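Local coordinates for DNA repair protein XRCC1 (PDB 3LQC), which serves as a scaffold in DNA single-strand break repair, assembling repair complexes and binding poly-ADP-ribose chains, here represented by its N-terminal domain, at residues Leu6-Cys12 with Thr42-Gln48. Sequence-based numbering, arbitrary orientation. Where two conformers were deposited one is given.
With CO3 (carbonate ion), chain D.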
ATOM      1  N   LEU A   6      -0.879 -25.718   8.060  1.00 22.05           N
ATOM      2  CA  LEU A   6      -1.622 -24.514   8.421  1.00 19.26           C
ATOM      3  C   LEU A   6      -2.990 -24.499   7.758  1.00 19.25           C
ATOM      4  O   LEU A   6      -3.704 -23.502   7.800  1.00 21.63           O
ATOM      5  CB  LEU A   6      -0.832 -23.268   8.022  1.00 23.35           C
ATOM      6  CG  LEU A   6       0.467 -23.174   8.816  1.00 24.33           C
ATOM      7  CD1 LEU A   6       1.267 -21.945   8.445  1.00 21.20           C
ATOM      8  CD2 LEU A   6       0.111 -23.194  10.304  1.00 21.76           C
ATOM      9  N   ARG A   7      -3.353 -25.620   7.156  1.00 21.20           N
ATOM     10  CA  ARG A   7      -4.563 -25.700   6.361  1.00 18.60           C
ATOM     11  C   ARG A   7      -5.532 -26.724   6.939  1.00 17.90           C
ATOM     12  O   ARG A   7      -5.182 -27.881   7.114  1.00 21.51           O
ATOM     13  CB  ARG A   7      -4.183 -26.078   4.937  1.00 16.99           C
ATOM     14  CG  ARG A   7      -5.335 -26.272   4.002  1.00 18.23           C
ATOM     15  CD  ARG A   7      -4.819 -26.847   2.692  1.00 18.71           C
ATOM     16  NE  ARG A   7      -3.629 -26.145   2.226  1.00 17.23           N
ATOM     17  CZ  ARG A   7      -2.590 -26.743   1.656  1.00 19.14           C
ATOM     18  NH1 ARG A   7      -2.586 -28.060   1.490  1.00 18.23           N
ATOM     19  NH2 ARG A   7      -1.543 -26.027   1.268  1.00 19.88           N
ATOM     20  N   HIS A   8      -6.747 -26.287   7.241  1.00 16.69           N
ATOM     21  CA  HIS A   8      -7.806 -27.188   7.667  1.00 19.33           C
ATOM     22  C   HIS A   8      -8.724 -27.505   6.493  1.00 20.61           C
ATOM     23  O   HIS A   8      -9.496 -26.654   6.049  1.00 17.25           O
ATOM     24  CB  HIS A   8      -8.611 -26.564   8.805  1.00 21.03           C
ATOM     25  CG  HIS A   8      -9.424 -27.550   9.584  1.00 24.69           C
ATOM     26  ND1 HIS A   8     -10.796 -27.478   9.673  1.00 25.97           N
ATOM     27  CD2 HIS A   8      -9.056 -28.626  10.319  1.00 29.15           C
ATOM     28  CE1 HIS A   8     -11.240 -28.466  10.430  1.00 27.92           C
ATOM     29  NE2 HIS A   8     -10.205 -29.178  10.834  1.00 29.68           N
ATOM     30  N   VAL A   9      -8.623 -28.731   5.992  1.00 18.91           N
ATOM     31  CA  VAL A   9      -9.413 -29.178   4.853  1.00 18.87           C
ATOM     32  C   VAL A   9     -10.683 -29.888   5.324  1.00 23.20           C
ATOM     33  O   VAL A   9     -10.636 -30.738   6.215  1.00 26.82           O
ATOM     34  CB  VAL A   9      -8.580 -30.122   3.954  1.00 20.69           C
ATOM     35  CG1 VAL A   9      -9.316 -30.444   2.664  1.00 16.48           C
ATOM     36  CG2 VAL A   9      -7.227 -29.486   3.643  1.00 20.66           C
ATOM     37  N   VAL A  10     -11.823 -29.529   4.746  1.00 20.57           N
ATOM     38  CA  VAL A  10     -13.050 -30.258   5.035  1.00 22.31           C
ATOM     39  C   VAL A  10     -13.890 -30.507   3.794  1.00 24.97           C
ATOM     40  O   VAL A  10     -13.839 -29.743   2.823  1.00 22.44           O
ATOM     41  CB  VAL A  10     -13.940 -29.555   6.087  1.00 26.21           C
ATOM     42  CG1 VAL A  10     -13.132 -29.205   7.324  1.00 26.42           C
ATOM     43  CG2 VAL A  10     -14.616 -28.331   5.495  1.00 22.67           C
ATOM     44  N   SER A  11     -14.671 -31.582   3.856  1.00 26.15           N
ATOM     45  CA  SER A  11     -15.645 -31.927   2.829  1.00 26.63           C
ATOM     46  C   SER A  11     -16.996 -31.307   3.147  1.00 25.78           C
ATOM     47  O   SER A  11     -17.476 -31.395   4.271  1.00 29.56           O
ATOM     48  CB  SER A  11     -15.794 -33.446   2.735  1.00 28.95           C
ATOM     49  OG  SER A  11     -14.520 -34.053   2.599  1.00 33.85           O
ATOM     50  N   CYS A  12     -17.599 -30.679   2.144  1.00 31.00           N
ATOM     51  CA  CYS A  12     -18.901 -30.031   2.284  1.00 32.91           C
ATOM     52  C   CYS A  12     -19.941 -30.863   1.569  1.00 39.61           C
ATOM     53  O   CYS A  12     -20.435 -30.479   0.503  1.00 44.11           O
ATOM     54  CB  CYS A  12     -18.872 -28.646   1.645  1.00 29.93           C
ATOM     55  SG  CYS A  12     -17.507 -27.628   2.186  1.00 28.41           S
ATOM     56  N   THR A  42      -0.312 -17.418  10.091  1.00 18.28           N
ATOM     57  CA  THR A  42      -1.353 -17.578   9.088  1.00 19.38           C
ATOM     58  C   THR A  42      -1.978 -18.962   9.136  1.00 20.79           C
ATOM     59  O   THR A  42      -1.298 -19.947   9.410  1.00 21.58           O
ATOM     60  CB  THR A  42      -0.825 -17.283   7.663  1.00 20.84           C
ATOM     61  OG1 THR A  42      -1.726 -17.839   6.706  1.00 22.25           O
ATOM     62  CG2 THR A  42       0.534 -17.903   7.451  1.00 25.85           C
ATOM     63  N   ILE A  43      -3.281 -19.032   8.881  1.00 21.19           N
ATOM     64  CA  ILE A  43      -3.970 -20.310   8.765  1.00 17.32           C
ATOM     65  C   ILE A  43      -4.951 -20.231   7.613  1.00 16.61           C
ATOM     66  O   ILE A  43      -5.401 -19.149   7.257  1.00 18.30           O
ATOM     67  CB  ILE A  43      -4.774 -20.658  10.036  1.00 23.36           C
ATOM     68  CG1 ILE A  43      -5.800 -19.562  10.316  1.00 20.83           C
ATOM     69  CG2 ILE A  43      -3.852 -20.861  11.233  1.00 21.01           C
ATOM     70  CD1 ILE A  43      -7.018 -20.054  11.007  1.00 22.98           C
ATOM     71  N   SER A  44      -5.291 -21.375   7.031  1.00 16.25           N
ATOM     72  CA  SER A  44      -6.355 -21.425   6.038  1.00 13.86           C
ATOM     73  C   SER A  44      -7.319 -22.562   6.326  1.00 16.02           C
ATOM     74  O   SER A  44      -6.975 -23.524   7.010  1.00 17.24           O
ATOM     75  CB  SER A  44      -5.769 -21.631   4.656  1.00 14.10           C
ATOM     76  OG  SER A  44      -5.043 -22.843   4.630  1.00 19.24           O
ATOM     77  N   VAL A  45      -8.536 -22.439   5.813  1.00 13.69           N
ATOM     78  CA  VAL A  45      -9.432 -23.576   5.722  1.00 15.94           C
ATOM     79  C   VAL A  45      -9.711 -23.814   4.248  1.00 17.74           C
ATOM     80  O   VAL A  45      -9.752 -22.873   3.455  1.00 17.32           O
ATOM     81  CB  VAL A  45     -10.773 -23.345   6.460  1.00 20.87           C
ATOM     82  CG1 VAL A  45     -10.555 -23.187   7.955  1.00 18.94           C
ATOM     83  CG2 VAL A  45     -11.480 -22.144   5.899  1.00 22.44           C
ATOM     84  N   VAL A  46      -9.878 -25.073   3.873  1.00 19.92           N
ATOM     85  CA  VAL A  46     -10.260 -25.397   2.514  1.00 15.27           C
ATOM     86  C   VAL A  46     -11.605 -26.097   2.518  1.00 19.68           C
ATOM     87  O   VAL A  46     -11.806 -27.078   3.235  1.00 17.14           O
ATOM     88  CB  VAL A  46      -9.218 -26.275   1.813  1.00 16.75           C
ATOM     89  CG1 VAL A  46      -9.803 -26.865   0.527  1.00 18.56           C
ATOM     90  CG2 VAL A  46      -7.971 -25.464   1.507  1.00 18.11           C
ATOM     91  N   LEU A  47     -12.530 -25.558   1.732  1.00 17.24           N
ATOM     92  CA  LEU A  47     -13.832 -26.167   1.545  1.00 18.52           C
ATOM     93  C   LEU A  47     -13.790 -26.987   0.271  1.00 18.60           C
ATOM     94  O   LEU A  47     -13.588 -26.449  -0.819  1.00 16.33           O
ATOM     95  CB  LEU A  47     -14.930 -25.111   1.419  1.00 18.54           C
ATOM     96  CG  LEU A  47     -15.086 -24.002   2.461  1.00 19.33           C
ATOM     97  CD1 LEU A  47     -16.247 -23.098   2.050  1.00 20.91           C
ATOM     98  CD2 LEU A  47     -15.296 -24.561   3.861  1.00 19.25           C
ATOM     99  N   GLN A  48     -13.954 -28.292   0.428  1.00 17.60           N
ATOM    100  CA  GLN A  48     -14.075 -29.208  -0.689  1.00 20.18           C
ATOM    101  C   GLN A  48     -15.550 -29.370  -1.038  1.00 22.73           C
ATOM    102  O   GLN A  48     -16.298 -30.042  -0.332  1.00 23.17           O
ATOM    103  CB  GLN A  48     -13.491 -30.561  -0.309  1.00 19.18           C
ATOM    104  CG  GLN A  48     -11.994 -30.534  -0.113  1.00 21.52           C
ATOM    105  CD  GLN A  48     -11.440 -31.905   0.206  1.00 25.04           C
ATOM    106  OE1 GLN A  48     -12.095 -32.712   0.871  1.00 27.41           O
ATOM    107  NE2 GLN A  48     -10.232 -32.177  -0.267  1.00 19.18           N
TER
HETATM  108  C   CO3 D 190      -2.295 -22.821   2.075  1.00 20.80           C
HETATM  109  O1  CO3 D 190      -3.421 -23.228   2.584  1.00 24.13           O
HETATM  110  O2  CO3 D 190      -1.866 -23.351   0.966  1.00 21.95           O
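Arg-7 and Ser-44 reach the same carbonate ion from neighbouring strands of the XRCC1 N-terminal domain, where strand 7-12 runs parallel to strand 42-49 at the edge of a mixed beta sheet. Two helices, 17-25 and 28-36, fill most of the connection between them, a beta-alpha-beta crossover. The guanidinium meets the ion edge-on and in plane: NE of Arg-7 gives an almost straight bond to O1 (2.9 Å, 177°), and its NH2 bonds to O2 at 2.7 Å. A bend at chi3 (-46°) turns the group to the ion while Arg-7 CD lies 3.6 Å from Val-46 CG2. Ser-44 OG donates to the same O1 over 2.6 Å, its chi1 of 60° placing the hydroxyl between backbone N and carbonyl carbon. Lys-129 also bonds to the ion, probably picked up from the crystallisation liquor, and Glu-81 forms a salt bridge with Arg-7 NH2. With a leucine in place of Arg-7, the carbonate would probably lose its two-pronged grip and Glu-81 its positive mate. Further along this face Val-9 and Val-46 stand side by side, and the Gln-48 side chain crosses that of Val-9 obliquely, bringing its amide against Val-9 CG1. On the other face Val-10 lies alongside Leu-47 and packs against Cys-20 and Leu-24 of helix 17-25; Cys-12 is tied to that helix by its disulfide with Cys-20. The backbones are joined by six hydrogen bonds, His-8 and Val-10 each using both N and O. At the far end Ser-11 OG makes a weak 3.3 Å bond to Gln-48 OE1, while Cys-12 SG rests 3.7 Å from Leu-47 CB.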